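Glycoside hydrolase family 88 protein (Bacteroides vulgatus, PDB 4Q88) is of uncharacterised function but probably acts as a glycoside hydrolase on carbohydrate substrates. Local coordinates at residues D143-V148 against Q170-T175; D176-D181 against R189-P194; W84-G89 against L136-W141; L163-L168 against A228-R233. One frame throughout, in Å; residues are numbered along the deposited sequence.

Contact 1 (D143-V148 against Q170-T175); sequences DALYMV and QYLTVT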
# COMPACT_ATOMS: atom_id res chain seq x y z
N ASP A 143 -6.90 5.34 -0.60
CA ASP A 143 -6.33 4.01 -0.44
C ASP A 143 -6.28 3.26 -1.81
O ASP A 143 -5.45 2.37 -2.02
CB ASP A 143 -7.09 3.13 0.54
CG ASP A 143 -7.60 3.84 1.79
OD1 ASP A 143 -7.91 5.03 1.80
OD2 ASP A 143 -7.80 3.12 2.76
N ALA A 144 -7.18 3.62 -2.73
CA ALA A 144 -7.28 3.04 -4.05
C ALA A 144 -5.98 3.13 -4.79
O ALA A 144 -5.68 2.26 -5.62
CB ALA A 144 -8.33 3.73 -4.90
N LEU A 145 -5.20 4.18 -4.52
CA LEU A 145 -3.93 4.25 -5.18
C LEU A 145 -3.01 3.06 -4.92
O LEU A 145 -2.31 2.60 -5.84
CB LEU A 145 -3.20 5.58 -4.90
CG LEU A 145 -3.98 6.87 -5.20
CD1 LEU A 145 -3.06 8.07 -4.96
CD2 LEU A 145 -4.49 6.87 -6.64
N TYR A 146 -2.88 2.61 -3.69
CA TYR A 146 -2.11 1.42 -3.45
C TYR A 146 -2.83 0.21 -4.02
O TYR A 146 -2.17 -0.71 -4.55
CB TYR A 146 -1.83 1.24 -1.95
CG TYR A 146 -0.92 0.07 -1.67
CD1 TYR A 146 -1.44 -1.23 -1.55
CD2 TYR A 146 0.46 0.22 -1.59
CE1 TYR A 146 -0.57 -2.31 -1.35
CE2 TYR A 146 1.30 -0.83 -1.37
CZ TYR A 146 0.79 -2.11 -1.28
OH TYR A 146 1.68 -3.15 -1.09
N MSE A 147 -4.15 0.15 -3.88
CA MSE A 147 -4.85 -1.06 -4.33
C MSE A 147 -4.66 -1.29 -5.86
O MSE A 147 -4.53 -2.42 -6.33
CB MSE A 147 -6.32 -0.97 -3.97
CG MSE A 147 -6.62 -0.79 -2.49
SE MSE A 147 -5.59 -1.94 -1.26
CE MSE A 147 -5.27 -0.54 0.07
N VAL A 148 -4.68 -0.21 -6.60
CA VAL A 148 -4.81 -0.30 -8.06
C VAL A 148 -3.69 0.29 -8.89
O VAL A 148 -3.37 -0.28 -9.98
CB VAL A 148 -6.20 0.20 -8.55
CG1 VAL A 148 -6.49 -0.35 -9.93
CG2 VAL A 148 -7.33 -0.25 -7.63
N GLN A 170 -4.90 8.87 -16.12
CA GLN A 170 -6.19 9.48 -16.20
C GLN A 170 -6.96 9.31 -14.88
O GLN A 170 -7.50 10.27 -14.36
CB GLN A 170 -6.94 8.93 -17.38
CG GLN A 170 -8.25 9.62 -17.60
CD GLN A 170 -8.89 9.22 -18.90
OE1 GLN A 170 -8.89 8.05 -19.30
NE2 GLN A 170 -9.48 10.19 -19.55
N TYR A 171 -6.96 8.09 -14.33
CA TYR A 171 -7.61 7.85 -13.04
C TYR A 171 -6.95 8.62 -11.90
O TYR A 171 -7.62 9.13 -11.01
CB TYR A 171 -7.69 6.35 -12.72
CG TYR A 171 -8.46 5.47 -13.70
CD1 TYR A 171 -9.47 5.99 -14.53
CD2 TYR A 171 -8.20 4.12 -13.78
CE1 TYR A 171 -10.20 5.17 -15.40
CE2 TYR A 171 -8.90 3.30 -14.65
CZ TYR A 171 -9.90 3.82 -15.47
OH TYR A 171 -10.64 2.99 -16.31
N LEU A 172 -5.62 8.67 -11.88
CA LEU A 172 -4.90 9.37 -10.80
C LEU A 172 -5.20 10.86 -10.88
O LEU A 172 -5.43 11.51 -9.85
CB LEU A 172 -3.42 9.13 -10.89
CG LEU A 172 -2.54 10.08 -10.08
CD1 LEU A 172 -2.79 9.83 -8.61
CD2 LEU A 172 -1.07 9.85 -10.46
N THR A 173 -5.36 11.38 -12.09
CA THR A 173 -5.69 12.81 -12.26
C THR A 173 -7.00 13.13 -11.59
O THR A 173 -7.14 14.19 -10.97
CB THR A 173 -5.72 13.21 -13.76
OG1 THR A 173 -4.41 13.05 -14.27
CG2 THR A 173 -6.08 14.62 -13.93
N VAL A 174 -7.98 12.23 -11.68
CA VAL A 174 -9.26 12.44 -11.03
C VAL A 174 -9.13 12.34 -9.49
O VAL A 174 -9.72 13.13 -8.75
CB VAL A 174 -10.34 11.49 -11.59
CG1 VAL A 174 -11.65 11.64 -10.83
CG2 VAL A 174 -10.62 11.85 -13.05
N THR A 175 -8.38 11.38 -9.00
CA THR A 175 -8.10 11.27 -7.57
C THR A 175 -7.53 12.59 -7.06
O THR A 175 -8.01 13.14 -6.04
CB THR A 175 -7.11 10.13 -7.29
OG1 THR A 175 -7.67 8.88 -7.77
CG2 THR A 175 -6.77 10.08 -5.76
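The consecutive, roughly antiparallel helices 144-159 and 163-179 meet here through Leu145 of one helix, set against Leu172 and Thr175 of the other. Within these two segments a single leucine fills the gap between the helices, whose nearest CA atoms, those of Leu145 and Leu172, are 7.7 Å from each other. The CG of Leu145 lies anti to the carbonyl carbon (chi1 -54°); from there CD1 continues the chain (chi2 -175°) while CD2 branches off toward Leu172 and Thr175. CD2 does most of the touching, with Leu172 CD1 at 3.9 Å, while Leu145 CD1 stands 4.1 Å from that same Leu172 CD1. The two leucines cross at about a right angle. Thr175, one turn further along, meets Leu145 tip to tip, its CG2 4.0 Å and its OG1 3.9 Å from Leu145 CD2. The hydroxyl is buried beside a methyl group, yet it is satisfied by a hydrogen bond to the carbonyl of Trp139, whose indole also packs on Leu145. No hydrogen bond joins the two segments, and Leu172 continues the apolar layer onto Phe219 of helix 209-225. Such apolar packing between consecutive antiparallel helices is characteristic of the (alpha/alpha)6-barrel architecture of glycoside hydrolase family 88.

Contact 2 (D176-D181 against R189-P194); sequences DSIMYD and RDAKYP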
# COMPACT_ATOMS: atom_id res chain seq x y z
N ASP A 176 -6.55 13.12 -7.78
CA ASP A 176 -5.91 14.39 -7.39
C ASP A 176 -6.92 15.52 -7.32
O ASP A 176 -6.86 16.37 -6.40
CB ASP A 176 -4.83 14.79 -8.37
CG ASP A 176 -3.55 13.95 -8.22
OD1 ASP A 176 -3.47 13.06 -7.34
OD2 ASP A 176 -2.59 14.22 -8.99
N SER A 177 -7.81 15.57 -8.31
CA SER A 177 -8.82 16.65 -8.37
C SER A 177 -9.70 16.65 -7.15
O SER A 177 -10.19 17.70 -6.76
CB SER A 177 -9.69 16.53 -9.64
OG SER A 177 -10.72 15.51 -9.52
N ILE A 178 -9.95 15.49 -6.56
CA ILE A 178 -10.81 15.39 -5.39
C ILE A 178 -10.03 15.61 -4.06
O ILE A 178 -10.55 16.22 -3.11
CB ILE A 178 -11.55 14.01 -5.35
CG1 ILE A 178 -12.38 13.72 -6.61
CG2 ILE A 178 -12.47 13.96 -4.12
CD1 ILE A 178 -12.67 12.22 -6.76
N MSE A 179 -8.82 15.07 -3.98
CA MSE A 179 -8.12 14.83 -2.67
C MSE A 179 -6.75 15.46 -2.51
O MSE A 179 -6.25 15.55 -1.37
CB MSE A 179 -7.96 13.33 -2.50
CG MSE A 179 -9.24 12.73 -2.07
SE MSE A 179 -9.17 10.78 -2.32
CE MSE A 179 -10.07 10.79 -4.04
N TYR A 180 -6.06 15.80 -3.61
CA TYR A 180 -4.69 16.26 -3.49
C TYR A 180 -4.63 17.72 -3.07
O TYR A 180 -5.24 18.57 -3.74
CB TYR A 180 -3.88 16.00 -4.78
CG TYR A 180 -2.43 16.42 -4.63
CD1 TYR A 180 -1.55 15.72 -3.76
CD2 TYR A 180 -1.93 17.51 -5.30
CE1 TYR A 180 -0.24 16.13 -3.60
CE2 TYR A 180 -0.62 17.89 -5.18
CZ TYR A 180 0.22 17.20 -4.32
OH TYR A 180 1.53 17.63 -4.22
N ASP A 181 -3.95 18.02 -1.97
CA ASP A 181 -3.83 19.42 -1.53
C ASP A 181 -2.49 19.93 -2.09
O ASP A 181 -1.45 19.54 -1.64
CB ASP A 181 -3.89 19.55 -0.02
CG ASP A 181 -3.89 20.99 0.45
OD1 ASP A 181 -3.05 21.74 -0.03
OD2 ASP A 181 -4.66 21.35 1.36
N ARG A 189 -8.18 11.90 2.65
CA ARG A 189 -8.53 10.50 2.45
C ARG A 189 -9.72 10.23 1.52
O ARG A 189 -9.78 9.16 0.94
CB ARG A 189 -8.64 9.74 3.73
CG ARG A 189 -9.90 9.96 4.51
CD ARG A 189 -9.96 9.06 5.73
NE ARG A 189 -10.27 7.65 5.45
CZ ARG A 189 -10.56 6.76 6.41
NH1 ARG A 189 -10.60 7.16 7.70
NH2 ARG A 189 -10.81 5.49 6.11
N ASP A 190 -10.65 11.18 1.39
CA ASP A 190 -11.73 11.11 0.42
C ASP A 190 -12.41 12.49 0.42
O ASP A 190 -11.98 13.40 1.17
CB ASP A 190 -12.72 9.96 0.72
CG ASP A 190 -13.46 10.13 2.06
OD1 ASP A 190 -13.95 11.25 2.37
OD2 ASP A 190 -13.50 9.12 2.81
N ALA A 191 -13.44 12.64 -0.39
CA ALA A 191 -14.08 13.96 -0.54
C ALA A 191 -14.72 14.60 0.70
O ALA A 191 -15.06 15.80 0.66
CB ALA A 191 -15.12 13.91 -1.66
N LYS A 192 -14.88 13.86 1.77
CA LYS A 192 -15.45 14.44 2.99
C LYS A 192 -14.45 15.28 3.76
O LYS A 192 -14.89 16.15 4.55
CB LYS A 192 -15.99 13.37 3.91
CG LYS A 192 -17.14 12.60 3.27
CD LYS A 192 -17.84 11.68 4.28
CE LYS A 192 -16.92 11.06 5.32
NZ LYS A 192 -17.64 10.05 6.16
N TYR A 193 -13.15 15.08 3.49
CA TYR A 193 -12.10 15.63 4.33
C TYR A 193 -11.43 16.96 3.97
O TYR A 193 -10.77 17.54 4.82
CB TYR A 193 -11.08 14.54 4.64
CG TYR A 193 -11.65 13.47 5.49
CD1 TYR A 193 -12.32 12.39 4.93
CD2 TYR A 193 -11.55 13.53 6.88
CE1 TYR A 193 -12.90 11.41 5.71
CE2 TYR A 193 -12.14 12.56 7.69
CZ TYR A 193 -12.79 11.49 7.10
OH TYR A 193 -13.33 10.50 7.88
N PRO A 194 -11.62 17.51 2.76
CA PRO A 194 -10.84 18.74 2.52
C PRO A 194 -11.17 19.94 3.43
O PRO A 194 -12.30 20.10 3.89
CB PRO A 194 -11.18 19.10 1.05
CG PRO A 194 -11.38 17.75 0.44
CD PRO A 194 -12.08 16.91 1.47
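At the end of helix 163-179, Met179 lies on the backbone of Arg189 and Asp190, and Ile178 on the methyl of Ala191; the contact goes from buried at the first to solvent-edged at the second. Met179, present as selenomethionine in the crystal, forms the buried part. Its SE lies 3.7 Å from Arg189 O and 3.8 Å from Asp190 CA, and its CG also rests on Asp190 CA, at 3.9 Å. The bend of the chain at SE (chi3 -97°) carries CE on toward His140, so the side chain is wedged between two loops. Pro194 adds a looser touch within the covered part, its CG 4.0 Å from Ile178 O. The helix leads directly into the short antiparallel hairpin of strands 180-181 and 186-187, and Arg189-Pro194 is the chain leaving that hairpin and folding back over the helix end. A type I beta turn, Asp190 to Tyr193, shapes the return; Asp190 OD1 accepts from Lys192 N at 2.8 Å in an Asx turn, the N-H meeting the oxygen nearly along its C-O axis. On the solvent side Ile178 CG2 still touches Ala191 CB closely, at 3.6 Å, but this pair sits at the margin, with Ala191 itself exposed.

Contact 3 (W84-G89 against L136-W141); sequences WRSTYG and LDYWHW. With EDO (1,2-ethanediol), chain D.
A loop-to-loop contact, partly buried, joins Ser86 and Thr87 to Tyr138 and His140: the first pair lies in the connection between helices 58-70 and 103-113, the second between helices 117-132 and 144-159. One hydrogen bond directs it. His140 NE2 donates to Ser86 O over 3.1 Å, nearly straight at 171°, with the oxygen in the plane of the imidazole but the donor tilted 23° from the carbonyl plane. The ring is flanked by its neighbours: CE3 of Trp141 lies over the centre of one face, and Asp137 O sits in plane at the edge, 3.6 Å from His140 CD2. With an alanine at His140, Ser86 O would probably be left without this donor and the Trp141 indole without the flat group it lies against. Beside the bond, Ser86 CB meets the edge of the Tyr138 ring, 3.7 Å from CD1, while the phenol oxygen turns to Thr133. Ser86 OG, lying between the backbone N and the carbonyl carbon (chi1 63°), faces a bound 1,2-ethanediol, probably from the crystallisation liquor. This diol shares a hydrogen bond of 2.7 Å between its O2 and Thr87 OG1, and the same O2 approaches Arg85 NH1 to 3.1 Å. Because NE2 is the donor, the imidazole must carry a hydrogen there, and the bond probably helps hold the two loops in place; the diol at Thr87 OG1 indicates only that a small hydroxylated molecule can sit beside them.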
# COMPACT_ATOMS: atom_id res chain seq x y z
N TRP A 84 -21.96 -4.83 -12.37
CA TRP A 84 -20.69 -4.53 -11.71
C TRP A 84 -20.70 -3.12 -11.09
O TRP A 84 -21.18 -2.15 -11.68
CB TRP A 84 -19.50 -4.66 -12.67
CG TRP A 84 -19.18 -6.05 -13.04
CD1 TRP A 84 -19.88 -7.19 -12.68
CD2 TRP A 84 -18.07 -6.50 -13.81
NE1 TRP A 84 -19.27 -8.29 -13.20
CE2 TRP A 84 -18.17 -7.91 -13.92
CE3 TRP A 84 -17.00 -5.86 -14.45
CZ2 TRP A 84 -17.22 -8.69 -14.59
CZ3 TRP A 84 -16.08 -6.62 -15.14
CH2 TRP A 84 -16.19 -8.03 -15.21
N ARG A 85 -20.25 -3.07 -9.85
CA ARG A 85 -20.21 -1.83 -9.07
C ARG A 85 -18.79 -1.46 -8.70
O ARG A 85 -17.88 -2.32 -8.67
CB ARG A 85 -21.02 -1.97 -7.80
CG ARG A 85 -22.47 -2.26 -8.06
CD ARG A 85 -23.29 -1.95 -6.83
NE ARG A 85 -24.67 -1.76 -7.27
CZ ARG A 85 -25.49 -0.83 -6.79
NH1 ARG A 85 -25.11 -0.01 -5.81
NH2 ARG A 85 -26.71 -0.75 -7.31
N SER A 86 -18.60 -0.16 -8.46
CA SER A 86 -17.30 0.40 -8.13
C SER A 86 -17.24 1.18 -6.81
O SER A 86 -16.23 1.81 -6.53
CB SER A 86 -16.84 1.31 -9.25
OG SER A 86 -17.73 2.40 -9.39
N THR A 87 -18.30 1.15 -6.02
CA THR A 87 -18.29 1.71 -4.67
C THR A 87 -18.04 0.60 -3.66
O THR A 87 -17.85 -0.55 -4.05
CB THR A 87 -19.61 2.41 -4.38
OG1 THR A 87 -20.67 1.47 -4.57
CG2 THR A 87 -19.80 3.60 -5.35
N TYR A 88 -18.02 0.91 -2.35
CA TYR A 88 -17.71 -0.13 -1.33
C TYR A 88 -18.73 -1.26 -1.29
O TYR A 88 -19.91 -1.00 -1.13
CB TYR A 88 -17.60 0.41 0.11
CG TYR A 88 -17.05 -0.67 1.07
CD1 TYR A 88 -17.90 -1.56 1.72
CD2 TYR A 88 -15.69 -0.80 1.30
CE1 TYR A 88 -17.40 -2.55 2.56
CE2 TYR A 88 -15.17 -1.77 2.14
CZ TYR A 88 -16.04 -2.67 2.74
OH TYR A 88 -15.52 -3.65 3.59
N GLY A 89 -18.26 -2.48 -1.38
CA GLY A 89 -19.12 -3.65 -1.10
C GLY A 89 -18.32 -4.92 -1.05
O GLY A 89 -17.19 -4.98 -1.56
N LEU A 136 -14.33 7.84 -15.12
CA LEU A 136 -12.98 8.11 -14.74
C LEU A 136 -12.72 8.14 -13.23
O LEU A 136 -11.55 8.20 -12.85
CB LEU A 136 -12.49 9.41 -15.33
CG LEU A 136 -12.65 9.55 -16.87
CD1 LEU A 136 -12.29 10.95 -17.32
CD2 LEU A 136 -11.80 8.51 -17.57
N ASP A 137 -13.78 8.22 -12.41
CA ASP A 137 -13.63 8.45 -11.00
C ASP A 137 -13.67 7.15 -10.20
O ASP A 137 -14.27 7.06 -9.14
CB ASP A 137 -14.68 9.46 -10.51
CG ASP A 137 -16.10 8.97 -10.67
OD1 ASP A 137 -16.38 8.03 -11.44
OD2 ASP A 137 -16.98 9.53 -9.99
N TYR A 138 -12.98 6.14 -10.70
CA TYR A 138 -12.90 4.87 -10.01
C TYR A 138 -12.11 4.90 -8.70
O TYR A 138 -12.32 4.03 -7.84
CB TYR A 138 -12.28 3.81 -10.93
CG TYR A 138 -13.24 3.30 -12.01
CD1 TYR A 138 -14.24 2.37 -11.68
CD2 TYR A 138 -13.16 3.73 -13.35
CE1 TYR A 138 -15.12 1.90 -12.64
CE2 TYR A 138 -14.03 3.28 -14.29
CZ TYR A 138 -15.01 2.36 -13.96
OH TYR A 138 -15.87 1.89 -14.91
N TRP A 139 -11.15 5.83 -8.58
CA TRP A 139 -10.22 5.85 -7.43
C TRP A 139 -10.65 7.07 -6.60
O TRP A 139 -9.96 8.09 -6.51
CB TRP A 139 -8.76 5.98 -7.94
CG TRP A 139 -8.33 4.82 -8.74
CD1 TRP A 139 -8.97 3.61 -8.87
CD2 TRP A 139 -7.13 4.73 -9.50
NE1 TRP A 139 -8.24 2.78 -9.68
CE2 TRP A 139 -7.12 3.46 -10.10
CE3 TRP A 139 -6.07 5.62 -9.76
CZ2 TRP A 139 -6.08 3.02 -10.90
CZ3 TRP A 139 -5.05 5.19 -10.61
CH2 TRP A 139 -5.06 3.92 -11.16
N HIS A 140 -11.81 6.94 -6.00
CA HIS A 140 -12.49 8.04 -5.29
C HIS A 140 -12.18 8.08 -3.77
O HIS A 140 -12.83 8.82 -3.00
CB HIS A 140 -14.06 7.94 -5.48
CG HIS A 140 -14.62 6.58 -5.18
ND1 HIS A 140 -15.05 6.20 -3.93
CD2 HIS A 140 -14.83 5.51 -5.98
CE1 HIS A 140 -15.46 4.94 -3.96
NE2 HIS A 140 -15.37 4.50 -5.21
N TRP A 141 -11.23 7.24 -3.34
CA TRP A 141 -10.72 7.22 -1.95
C TRP A 141 -9.22 7.00 -2.05
O TRP A 141 -8.76 6.29 -2.98
CB TRP A 141 -11.49 6.22 -1.07
CG TRP A 141 -11.13 4.81 -1.23
CD1 TRP A 141 -10.48 4.05 -0.31
CD2 TRP A 141 -11.41 3.95 -2.35
NE1 TRP A 141 -10.31 2.75 -0.80
CE2 TRP A 141 -10.84 2.69 -2.06
CE3 TRP A 141 -12.01 4.14 -3.60
CZ2 TRP A 141 -10.87 1.63 -2.96
CZ3 TRP A 141 -12.02 3.09 -4.50
CH2 TRP A 141 -11.48 1.84 -4.16
C1 EDO D . -21.21 1.49 -8.58
O1 EDO D . -20.89 2.17 -9.78
C2 EDO D . -22.35 2.17 -7.82
O2 EDO D . -22.50 1.54 -6.53

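Contact 4 (L163-L168 against A228-R233); sequences LYLEKL and AEDKYR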
# COMPACT_ATOMS: atom_id res chain seq x y z
N LEU A 163 -2.65 1.18 -22.99
CA LEU A 163 -3.80 1.80 -22.36
C LEU A 163 -3.68 1.72 -20.83
O LEU A 163 -4.18 2.60 -20.13
CB LEU A 163 -5.10 1.13 -22.82
CG LEU A 163 -6.41 1.83 -22.45
CD1 LEU A 163 -6.43 3.25 -22.97
CD2 LEU A 163 -7.65 1.07 -22.94
N TYR A 164 -3.07 0.65 -20.30
CA TYR A 164 -2.85 0.55 -18.85
C TYR A 164 -2.13 1.80 -18.32
O TYR A 164 -2.45 2.32 -17.25
CB TYR A 164 -2.06 -0.71 -18.48
CG TYR A 164 -2.91 -1.98 -18.49
CD1 TYR A 164 -3.82 -2.23 -17.47
CD2 TYR A 164 -2.73 -2.97 -19.48
CE1 TYR A 164 -4.56 -3.41 -17.46
CE2 TYR A 164 -3.50 -4.14 -19.47
CZ TYR A 164 -4.41 -4.34 -18.48
OH TYR A 164 -5.18 -5.49 -18.46
N LEU A 165 -1.15 2.26 -19.05
CA LEU A 165 -0.31 3.36 -18.58
C LEU A 165 -0.96 4.70 -18.81
O LEU A 165 -0.73 5.62 -18.02
CB LEU A 165 1.10 3.29 -19.16
CG LEU A 165 1.83 1.96 -18.86
CD1 LEU A 165 3.22 2.02 -19.47
CD2 LEU A 165 1.91 1.61 -17.39
N GLU A 166 -1.80 4.85 -19.85
CA GLU A 166 -2.59 6.07 -20.04
C GLU A 166 -3.72 6.15 -18.99
O GLU A 166 -3.94 7.19 -18.38
CB GLU A 166 -3.15 6.14 -21.48
CG GLU A 166 -4.19 7.22 -21.76
CD GLU A 166 -3.73 8.64 -21.45
OE1 GLU A 166 -2.55 8.95 -21.76
OE2 GLU A 166 -4.55 9.44 -20.90
N LYS A 167 -4.40 5.04 -18.73
CA LYS A 167 -5.46 5.07 -17.74
C LYS A 167 -4.94 5.21 -16.31
O LYS A 167 -5.67 5.77 -15.43
CB LYS A 167 -6.36 3.83 -17.89
CG LYS A 167 -7.28 3.89 -19.12
CD LYS A 167 -8.56 4.69 -18.86
CE LYS A 167 -9.34 5.02 -20.13
NZ LYS A 167 -10.49 5.90 -19.87
N LEU A 168 -3.74 4.68 -16.05
CA LEU A 168 -3.06 4.95 -14.74
C LEU A 168 -3.08 6.48 -14.47
O LEU A 168 -3.55 6.94 -13.42
CB LEU A 168 -1.63 4.41 -14.75
CG LEU A 168 -0.67 4.85 -13.63
CD1 LEU A 168 -1.22 4.43 -12.30
CD2 LEU A 168 0.70 4.24 -13.86
N ALA A 228 10.99 3.15 -18.10
CA ALA A 228 11.78 4.39 -17.99
C ALA A 228 11.33 5.51 -18.93
O ALA A 228 11.53 6.70 -18.63
CB ALA A 228 13.25 4.06 -18.24
N GLU A 229 10.80 5.14 -20.09
CA GLU A 229 10.43 6.04 -21.18
C GLU A 229 9.02 6.57 -21.07
O GLU A 229 8.58 7.33 -21.93
CB GLU A 229 10.57 5.32 -22.55
CG GLU A 229 11.95 4.70 -22.83
CD GLU A 229 12.19 3.34 -22.18
OE1 GLU A 229 11.24 2.76 -21.57
OE2 GLU A 229 13.34 2.83 -22.29
N ASP A 230 8.28 6.16 -20.04
CA ASP A 230 6.86 6.51 -20.00
C ASP A 230 6.71 8.03 -19.89
O ASP A 230 7.40 8.70 -19.11
CB ASP A 230 6.12 5.84 -18.85
CG ASP A 230 4.65 6.15 -18.87
OD1 ASP A 230 3.93 5.55 -19.72
OD2 ASP A 230 4.18 7.00 -18.03
N LYS A 231 5.74 8.54 -20.63
CA LYS A 231 5.57 9.99 -20.74
C LYS A 231 5.14 10.70 -19.46
O LYS A 231 5.30 11.92 -19.37
CB LYS A 231 4.60 10.32 -21.89
CG LYS A 231 3.15 9.99 -21.64
CD LYS A 231 2.23 10.35 -22.82
CE LYS A 231 2.27 9.29 -23.91
NZ LYS A 231 1.71 7.97 -23.51
N TYR A 232 4.64 9.96 -18.49
CA TYR A 232 4.20 10.56 -17.25
C TYR A 232 5.17 10.28 -16.11
O TYR A 232 4.93 10.72 -14.98
CB TYR A 232 2.82 10.02 -16.91
CG TYR A 232 1.77 10.33 -17.96
CD1 TYR A 232 1.43 11.65 -18.29
CD2 TYR A 232 1.11 9.31 -18.60
CE1 TYR A 232 0.46 11.92 -19.25
CE2 TYR A 232 0.16 9.54 -19.56
CZ TYR A 232 -0.18 10.86 -19.87
OH TYR A 232 -1.16 11.04 -20.83
N ARG A 233 6.26 9.59 -16.37
CA ARG A 233 7.18 9.21 -15.30
C ARG A 233 7.72 10.39 -14.50
O ARG A 233 7.78 10.32 -13.26
CB ARG A 233 8.35 8.33 -15.83
CG ARG A 233 9.32 7.76 -14.80
CD ARG A 233 10.27 6.73 -15.43
NE ARG A 233 11.18 6.16 -14.43
CZ ARG A 233 12.33 6.71 -14.07
NH1 ARG A 233 12.77 7.82 -14.66
NH2 ARG A 233 13.07 6.15 -13.08
O HOH W 1 1.70 6.28 -16.74
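Opposite Leu165 and Glu166, in the opening turns of helix 163-179, the chain at Asp230-Arg233 makes a type I beta turn, the closest CA atoms being those of Leu165 and Asp230 at 8.0 Å. Tyr232 reaches across to the helix at Glu166. In one of the two conformers modelled for Glu166, the tyrosine OH donates at 2.7 Å to Glu166 OE1, which accepts through its syn lone pair, with the carboxylate and ring planes 65° apart. The ring is steadied by Lys231 CG, 3.6 Å above its centre, and by stacking with His169. A phenylalanine in place of Tyr232 would probably leave Glu166 OE1 without its hydroxyl donor and free to turn. Asp230 has two tasks. Its CG stands anti to the backbone nitrogen (chi1 -177°), which sends the carboxylate toward Leu165, with OD1 3.6 Å from Leu165 CD1; OD2 accepts from Tyr232 N at 3.0 Å, from above the carboxylate plane. A water completes the link, donating to Leu165 O at 2.8 Å and to Asp230 OD2 at 2.9 Å. An aspartate accepting from the backbone N two residues on, just ahead of helix 233-249, is typical of N-terminal helix capping.

In the fold
Contacts 1, 2 and 4 follow helix 163-179 through its length: contact 4 at its start, contact 1 in the middle and contact 2 at its end. Contact 1 is the buried one, joined across its segments by packing alone, with no hydrogen bond. Contact 2 lies at the surface, where a buried selenomethionine gives way to an exposed alanine. Contacts 3 and 4, both partly buried, depend instead on directed polar bonds, one to a main-chain carbonyl, the other through a carboxylate and a water. Contact 3 does not use this helix, yet its 136-141 loop touches all three others, through Trp139 at contact 1, His140 at contact 2, and Leu136 and Trp139 at contact 4.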